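Local coordinates for protein cellobiose 2-epimerase (Spirochaeta thermophila DSM 6192, PDB 5ZIG) that probably catalyses the reversible epimerization of cellobiose to 4-O-beta-D-glucosyl-D-mannose, at residues W242-D254 / S298-D310. Numbering follows the deposited sequence.
Sequences WAPMGGGISFGHD and SLPNEQREDGSVD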
ATOM      1  N   TRP A 242     -12.780  20.177  -1.808  1.00 30.28           N
ATOM      2  CA  TRP A 242     -11.965  19.499  -2.828  1.00 30.71           C
ATOM      3  C   TRP A 242     -11.140  20.462  -3.668  1.00 30.03           C
ATOM      4  O   TRP A 242     -10.564  20.063  -4.670  1.00 28.86           O
ATOM      5  CB  TRP A 242     -12.809  18.601  -3.742  1.00 27.79           C
ATOM      6  CG  TRP A 242     -13.204  17.366  -3.030  1.00 23.71           C
ATOM      7  CD1 TRP A 242     -14.448  17.054  -2.542  1.00 29.60           C
ATOM      8  CD2 TRP A 242     -12.341  16.280  -2.664  1.00 29.01           C
ATOM      9  NE1 TRP A 242     -14.407  15.828  -1.914  1.00 32.94           N
ATOM     10  CE2 TRP A 242     -13.128  15.332  -1.980  1.00 27.00           C
ATOM     11  CE3 TRP A 242     -10.975  16.015  -2.858  1.00 35.81           C
ATOM     12  CZ2 TRP A 242     -12.600  14.141  -1.487  1.00 35.97           C
ATOM     13  CZ3 TRP A 242     -10.457  14.830  -2.379  1.00 36.85           C
ATOM     14  CH2 TRP A 242     -11.264  13.911  -1.690  1.00 38.26           C
ATOM     15  N   ALA A 243     -11.051  21.720  -3.275  1.00 30.38           N
ATOM     16  CA  ALA A 243     -10.125  22.616  -3.935  1.00 29.27           C
ATOM     17  C   ALA A 243      -8.697  22.100  -3.749  1.00 33.49           C
ATOM     18  O   ALA A 243      -8.334  21.639  -2.655  1.00 23.68           O
ATOM     19  CB  ALA A 243     -10.273  24.038  -3.380  1.00 24.38           C
ATOM     20  N   PRO A 244      -7.871  22.136  -4.798  1.00 40.41           N
ATOM     21  CA  PRO A 244      -6.466  21.723  -4.661  1.00 37.19           C
ATOM     22  C   PRO A 244      -5.692  22.597  -3.682  1.00 34.73           C
ATOM     23  O   PRO A 244      -5.793  23.824  -3.696  1.00 36.92           O
ATOM     24  CB  PRO A 244      -5.923  21.876  -6.084  1.00 30.83           C
ATOM     25  CG  PRO A 244      -7.147  21.756  -6.949  1.00 28.85           C
ATOM     26  CD  PRO A 244      -8.232  22.409  -6.199  1.00 29.84           C
ATOM     27  N   MET A 245      -4.895  21.959  -2.834  1.00 31.38           N
ATOM     28  CA  MET A 245      -3.995  22.679  -1.946  1.00 41.18           C
ATOM     29  C   MET A 245      -2.555  22.280  -2.248  1.00 46.89           C
ATOM     30  O   MET A 245      -2.272  21.107  -2.505  1.00 56.92           O
ATOM     31  CB  MET A 245      -4.322  22.403  -0.478  1.00 41.93           C
ATOM     32  CG  MET A 245      -5.673  22.938  -0.048  1.00 38.03           C
ATOM     33  SD  MET A 245      -6.140  22.384   1.605  1.00 35.44           S
ATOM     34  CE  MET A 245      -4.884  23.174   2.624  1.00 35.87           C
ATOM     35  N   GLY A 246      -1.654  23.265  -2.225  1.00 38.87           N
ATOM     36  CA  GLY A 246      -0.258  22.984  -2.509  1.00 41.94           C
ATOM     37  C   GLY A 246      -0.077  22.441  -3.910  1.00 36.52           C
ATOM     38  O   GLY A 246      -0.770  22.834  -4.854  1.00 38.82           O
ATOM     39  N   GLY A 247       0.858  21.518  -4.058  1.00 43.25           N
ATOM     40  CA  GLY A 247       1.073  20.912  -5.354  1.00 35.98           C
ATOM     41  C   GLY A 247       1.954  19.691  -5.259  1.00 37.91           C
ATOM     42  O   GLY A 247       2.090  19.079  -4.200  1.00 47.69           O
ATOM     43  N   GLY A 248       2.547  19.338  -6.389  1.00 36.64           N
ATOM     44  CA  GLY A 248       3.521  18.269  -6.444  1.00 40.41           C
ATOM     45  C   GLY A 248       2.937  16.972  -6.972  1.00 33.38           C
ATOM     46  O   GLY A 248       1.722  16.771  -7.047  1.00 41.28           O
ATOM     47  N   ILE A 249       3.847  16.070  -7.324  1.00 27.28           N
ATOM     48  CA  ILE A 249       3.522  14.786  -7.933  1.00 28.35           C
ATOM     49  C   ILE A 249       4.271  13.696  -7.181  1.00 28.01           C
ATOM     50  O   ILE A 249       5.487  13.804  -6.980  1.00 29.74           O
ATOM     51  CB  ILE A 249       3.902  14.756  -9.426  1.00 33.88           C
ATOM     52  CG1 ILE A 249       3.099  15.792 -10.206  1.00 27.96           C
ATOM     53  CG2 ILE A 249       3.711  13.367 -10.007  1.00 31.32           C
ATOM     54  CD1 ILE A 249       3.828  16.332 -11.389  1.00 33.72           C
ATOM     55  N   SER A 250       3.542  12.659  -6.751  1.00 25.18           N
ATOM     56  CA  SER A 250       4.124  11.437  -6.200  1.00 22.42           C
ATOM     57  C   SER A 250       4.086  10.355  -7.279  1.00 29.56           C
ATOM     58  O   SER A 250       3.030   9.784  -7.559  1.00 29.19           O
ATOM     59  CB  SER A 250       3.380  10.994  -4.953  1.00 29.72           C
ATOM     60  OG  SER A 250       3.952   9.820  -4.396  1.00 31.99           O
ATOM     61  N   PHE A 251       5.250  10.064  -7.874  1.00 22.80           N
ATOM     62  CA  PHE A 251       5.294   9.089  -8.965  1.00 28.17           C
ATOM     63  C   PHE A 251       4.820   7.722  -8.495  1.00 25.50           C
ATOM     64  O   PHE A 251       4.070   7.040  -9.206  1.00 26.90           O
ATOM     65  CB  PHE A 251       6.712   9.004  -9.553  1.00 31.80           C
ATOM     66  CG  PHE A 251       7.194  10.300 -10.123  1.00 35.08           C
ATOM     67  CD1 PHE A 251       6.949  10.629 -11.448  1.00 34.12           C
ATOM     68  CD2 PHE A 251       7.847  11.219  -9.318  1.00 40.68           C
ATOM     69  CE1 PHE A 251       7.364  11.842 -11.959  1.00 43.66           C
ATOM     70  CE2 PHE A 251       8.269  12.433  -9.824  1.00 40.39           C
ATOM     71  CZ  PHE A 251       8.026  12.748 -11.146  1.00 42.02           C
ATOM     72  N   GLY A 252       5.225   7.319  -7.284  1.00 28.99           N
ATOM     73  CA  GLY A 252       4.761   6.053  -6.736  1.00 31.75           C
ATOM     74  C   GLY A 252       3.254   6.007  -6.519  1.00 29.43           C
ATOM     75  O   GLY A 252       2.618   4.976  -6.748  1.00 26.84           O
ATOM     76  N   HIS A 253       2.665   7.110  -6.054  1.00 25.54           N
ATOM     77  CA  HIS A 253       1.219   7.104  -5.830  1.00 20.70           C
ATOM     78  C   HIS A 253       0.468   7.087  -7.154  1.00 22.02           C
ATOM     79  O   HIS A 253      -0.578   6.435  -7.269  1.00 28.63           O
ATOM     80  CB  HIS A 253       0.788   8.297  -4.974  1.00 31.48           C
ATOM     81  CG  HIS A 253       0.940   8.057  -3.503  1.00 31.70           C
ATOM     82  ND1 HIS A 253       1.817   8.778  -2.716  1.00 31.35           N
ATOM     83  CD2 HIS A 253       0.361   7.147  -2.684  1.00 28.69           C
ATOM     84  CE1 HIS A 253       1.761   8.332  -1.474  1.00 27.92           C
ATOM     85  NE2 HIS A 253       0.889   7.337  -1.428  1.00 33.02           N
ATOM     86  N   ASP A 254       0.993   7.779  -8.170  1.00 26.05           N
ATOM     87  CA  ASP A 254       0.392   7.713  -9.498  1.00 30.64           C
ATOM     88  C   ASP A 254       0.324   6.268  -9.970  1.00 28.73           C
ATOM     89  O   ASP A 254      -0.762   5.751 -10.259  1.00 29.63           O
ATOM     90  CB  ASP A 254       1.186   8.556 -10.496  1.00 30.66           C
ATOM     91  CG  ASP A 254       0.886  10.038 -10.399  1.00 32.51           C
ATOM     92  OD1 ASP A 254       0.168  10.476  -9.472  1.00 36.59           O
ATOM     93  OD2 ASP A 254       1.397  10.783 -11.247  1.00 40.21           O
ATOM     94  N   SER A 298      14.273   3.665 -13.568  1.00 35.11           N
ATOM     95  CA  SER A 298      13.782   3.551 -12.202  1.00 24.64           C
ATOM     96  C   SER A 298      13.079   4.862 -11.889  1.00 30.55           C
ATOM     97  O   SER A 298      13.288   5.864 -12.575  1.00 38.68           O
ATOM     98  CB  SER A 298      14.921   3.276 -11.216  1.00 22.99           C
ATOM     99  OG  SER A 298      15.791   4.384 -11.166  1.00 26.59           O
ATOM    100  N   LEU A 299      12.253   4.861 -10.845  1.00 32.21           N
ATOM    101  CA  LEU A 299      11.353   5.999 -10.674  1.00 29.97           C
ATOM    102  C   LEU A 299      11.789   6.948  -9.569  1.00 25.71           C
ATOM    103  O   LEU A 299      12.040   6.515  -8.432  1.00 21.77           O
ATOM    104  CB  LEU A 299       9.934   5.511 -10.395  1.00 33.58           C
ATOM    105  CG  LEU A 299       9.190   5.104 -11.651  1.00 39.07           C
ATOM    106  CD1 LEU A 299       7.706   5.013 -11.328  1.00 49.45           C
ATOM    107  CD2 LEU A 299       9.451   6.123 -12.747  1.00 34.26           C
ATOM    108  N   PRO A 300      11.845   8.244  -9.865  1.00 22.55           N
ATOM    109  CA  PRO A 300      12.128   9.240  -8.828  1.00 23.03           C
ATOM    110  C   PRO A 300      11.002   9.307  -7.806  1.00 29.40           C
ATOM    111  O   PRO A 300       9.890   8.812  -8.014  1.00 26.24           O
ATOM    112  CB  PRO A 300      12.252  10.558  -9.600  1.00 27.86           C
ATOM    113  CG  PRO A 300      11.724  10.283 -10.986  1.00 22.04           C
ATOM    114  CD  PRO A 300      11.766   8.818 -11.217  1.00 24.63           C
ATOM    115  N   ASN A 301      11.303   9.954  -6.682  1.00 26.35           N
ATOM    116  CA  ASN A 301      10.370   9.881  -5.569  1.00 26.80           C
ATOM    117  C   ASN A 301       9.223  10.870  -5.734  1.00 35.90           C
ATOM    118  O   ASN A 301       8.049  10.492  -5.638  1.00 39.99           O
ATOM    119  CB  ASN A 301      11.085  10.115  -4.248  1.00 29.49           C
ATOM    120  CG  ASN A 301      10.149   9.979  -3.079  1.00 29.13           C
ATOM    121  OD1 ASN A 301       9.249   9.134  -3.089  1.00 26.73           O
ATOM    122  ND2 ASN A 301      10.346  10.804  -2.066  1.00 26.04           N
ATOM    123  N   GLU A 302       9.532  12.137  -5.999  1.00 25.23           N
ATOM    124  CA  GLU A 302       8.448  13.075  -6.195  1.00 22.83           C
ATOM    125  C   GLU A 302       8.937  14.309  -6.926  1.00 28.13           C
ATOM    126  O   GLU A 302      10.127  14.634  -6.932  1.00 35.93           O
ATOM    127  CB  GLU A 302       7.813  13.493  -4.859  1.00 23.60           C
ATOM    128  CG  GLU A 302       8.675  14.466  -4.078  1.00 27.97           C
ATOM    129  CD  GLU A 302       7.967  15.034  -2.854  1.00 39.48           C
ATOM    130  OE1 GLU A 302       6.742  15.286  -2.931  1.00 46.40           O
ATOM    131  OE2 GLU A 302       8.639  15.224  -1.819  1.00 48.19           O
ATOM    132  N   GLN A 303       7.981  14.993  -7.538  1.00 29.24           N
ATOM    133  CA  GLN A 303       8.158  16.347  -8.030  1.00 33.97           C
ATOM    134  C   GLN A 303       7.645  17.299  -6.958  1.00 34.52           C
ATOM    135  O   GLN A 303       6.461  17.251  -6.599  1.00 27.89           O
ATOM    136  CB  GLN A 303       7.400  16.537  -9.340  1.00 40.74           C
ATOM    137  CG  GLN A 303       7.638  17.861 -10.028  1.00 47.57           C
ATOM    138  CD  GLN A 303       7.546  17.726 -11.539  1.00 48.19           C
ATOM    139  OE1 GLN A 303       6.465  17.821 -12.118  1.00 47.94           O
ATOM    140  NE2 GLN A 303       8.685  17.483 -12.180  1.00 38.34           N
ATOM    141  N   ARG A 304       8.533  18.141  -6.431  1.00 33.60           N
ATOM    142  CA  ARG A 304       8.121  19.099  -5.417  1.00 28.32           C
ATOM    143  C   ARG A 304       7.206  20.160  -6.023  1.00 33.80           C
ATOM    144  O   ARG A 304       7.098  20.307  -7.246  1.00 40.39           O
ATOM    145  CB  ARG A 304       9.349  19.745  -4.778  1.00 29.12           C
ATOM    146  CG  ARG A 304      10.239  18.725  -4.116  1.00 33.87           C
ATOM    147  CD  ARG A 304      11.252  19.377  -3.222  1.00 39.34           C
ATOM    148  NE  ARG A 304      12.313  18.448  -2.852  1.00 33.32           N
ATOM    149  CZ  ARG A 304      13.399  18.206  -3.582  1.00 35.60           C
ATOM    150  NH1 ARG A 304      13.583  18.822  -4.744  1.00 34.00           N
ATOM    151  NH2 ARG A 304      14.307  17.342  -3.137  1.00 32.95           N
ATOM    152  N   GLU A 305       6.538  20.920  -5.143  1.00 34.71           N
ATOM    153  CA  GLU A 305       5.626  21.951  -5.621  1.00 34.95           C
ATOM    154  C   GLU A 305       6.330  22.936  -6.549  1.00 36.85           C
ATOM    155  O   GLU A 305       5.707  23.470  -7.470  1.00 37.86           O
ATOM    156  CB  GLU A 305       4.977  22.684  -4.437  1.00 44.69           C
ATOM    157  CG  GLU A 305       4.343  21.762  -3.385  1.00 55.96           C
ATOM    158  CD  GLU A 305       3.447  22.503  -2.388  1.00 64.34           C
ATOM    159  OE1 GLU A 305       3.142  23.689  -2.636  1.00 69.79           O
ATOM    160  OE2 GLU A 305       3.049  21.896  -1.362  1.00 62.02           O
ATOM    161  N   ASP A 306       7.627  23.161  -6.356  1.00 44.35           N
ATOM    162  CA  ASP A 306       8.362  24.135  -7.157  1.00 40.66           C
ATOM    163  C   ASP A 306       8.990  23.542  -8.421  1.00 37.36           C
ATOM    164  O   ASP A 306       9.776  24.229  -9.078  1.00 38.32           O
ATOM    165  CB  ASP A 306       9.437  24.818  -6.297  1.00 31.80           C
ATOM    166  CG  ASP A 306      10.541  23.857  -5.839  1.00 39.42           C
ATOM    167  OD1 ASP A 306      10.568  22.682  -6.286  1.00 39.76           O
ATOM    168  OD2 ASP A 306      11.381  24.283  -5.013  1.00 34.65           O
ATOM    169  N   GLY A 307       8.673  22.290  -8.774  1.00 41.61           N
ATOM    170  CA  GLY A 307       9.162  21.685  -9.993  1.00 42.13           C
ATOM    171  C   GLY A 307      10.420  20.850  -9.851  1.00 43.22           C
ATOM    172  O   GLY A 307      10.651  19.963 -10.682  1.00 41.15           O
ATOM    173  N   SER A 308      11.243  21.101  -8.831  1.00 40.16           N
ATOM    174  CA  SER A 308      12.393  20.240  -8.587  1.00 39.56           C
ATOM    175  C   SER A 308      11.922  18.828  -8.250  1.00 38.87           C
ATOM    176  O   SER A 308      10.769  18.602  -7.865  1.00 34.59           O
ATOM    177  CB  SER A 308      13.270  20.790  -7.455  1.00 36.57           C
ATOM    178  OG  SER A 308      12.621  20.729  -6.182  1.00 32.92           O
ATOM    179  N   VAL A 309      12.830  17.866  -8.399  1.00 37.97           N
ATOM    180  CA  VAL A 309      12.495  16.451  -8.283  1.00 37.94           C
ATOM    181  C   VAL A 309      13.373  15.819  -7.218  1.00 29.54           C
ATOM    182  O   VAL A 309      14.599  15.998  -7.225  1.00 35.43           O
ATOM    183  CB  VAL A 309      12.649  15.710  -9.629  1.00 32.22           C
ATOM    184  CG1 VAL A 309      12.296  14.228  -9.463  1.00 41.08           C
ATOM    185  CG2 VAL A 309      11.774  16.345 -10.690  1.00 33.67           C
ATOM    186  N   ASP A 310      12.744  15.098  -6.296  1.00 28.53           N
ATOM    187  CA  ASP A 310      13.477  14.230  -5.382  1.00 32.90           C
ATOM    188  C   ASP A 310      13.810  12.959  -6.155  1.00 33.08           C
ATOM    189  O   ASP A 310      12.917  12.161  -6.459  1.00 30.37           O
ATOM    190  CB  ASP A 310      12.652  13.927  -4.133  1.00 22.27           C
ATOM    191  CG  ASP A 310      13.347  12.953  -3.194  1.00 30.55           C
ATOM    192  OD1 ASP A 310      14.502  12.594  -3.452  1.00 32.95           O
ATOM    193  OD2 ASP A 310      12.748  12.542  -2.177  1.00 35.87           O
TER
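The Phe251 ring lies along the backbone of 300-303, with Pro300 CG over one face, 4.2 Å from CE2. Its CD2 comes within 3.4 Å of Pro300 O, while the peptide between Asn301 and Glu302 meets the ring edge. Phe251 CG is anti to the carbonyl carbon (chi1 -61°), which turns the ring from the first turn of helix 251-269 toward segment 298-310. With an alanine here in place of the ring, Pro300 and the 301-303 backbone would probably lose their apolar cover. Ile249 and Gln303 form an antiparallel hydrogen-bonded pair: Ile249 N donates to Gln303 O at 3.0 Å, and Gln303 N donates to Ile249 O at 2.8 Å. These bonds join the short strand 249-250, outermost in a small antiparallel sheet, to the hairpin of 302-303 and 309-314, beside the helices of what is, as in the N-acylglucosamine 2-epimerase family, an (alpha/alpha)6 barrel. The side chains of Ile249 and Gln303 run side by side; Ile249 CD1 sits 3.1 Å from Gln303 OE1. Ser250 N-caps the helix, its OG weakly accepting from His253 N. Just before the strand, Gly248 CA passes 3.1 Å from Gln303 O, where a side chain would clash. The Glu305 carboxylate packs against Gly247, CD 3.2 Å from Gly247 N, but the angles are too poor for a hydrogen bond.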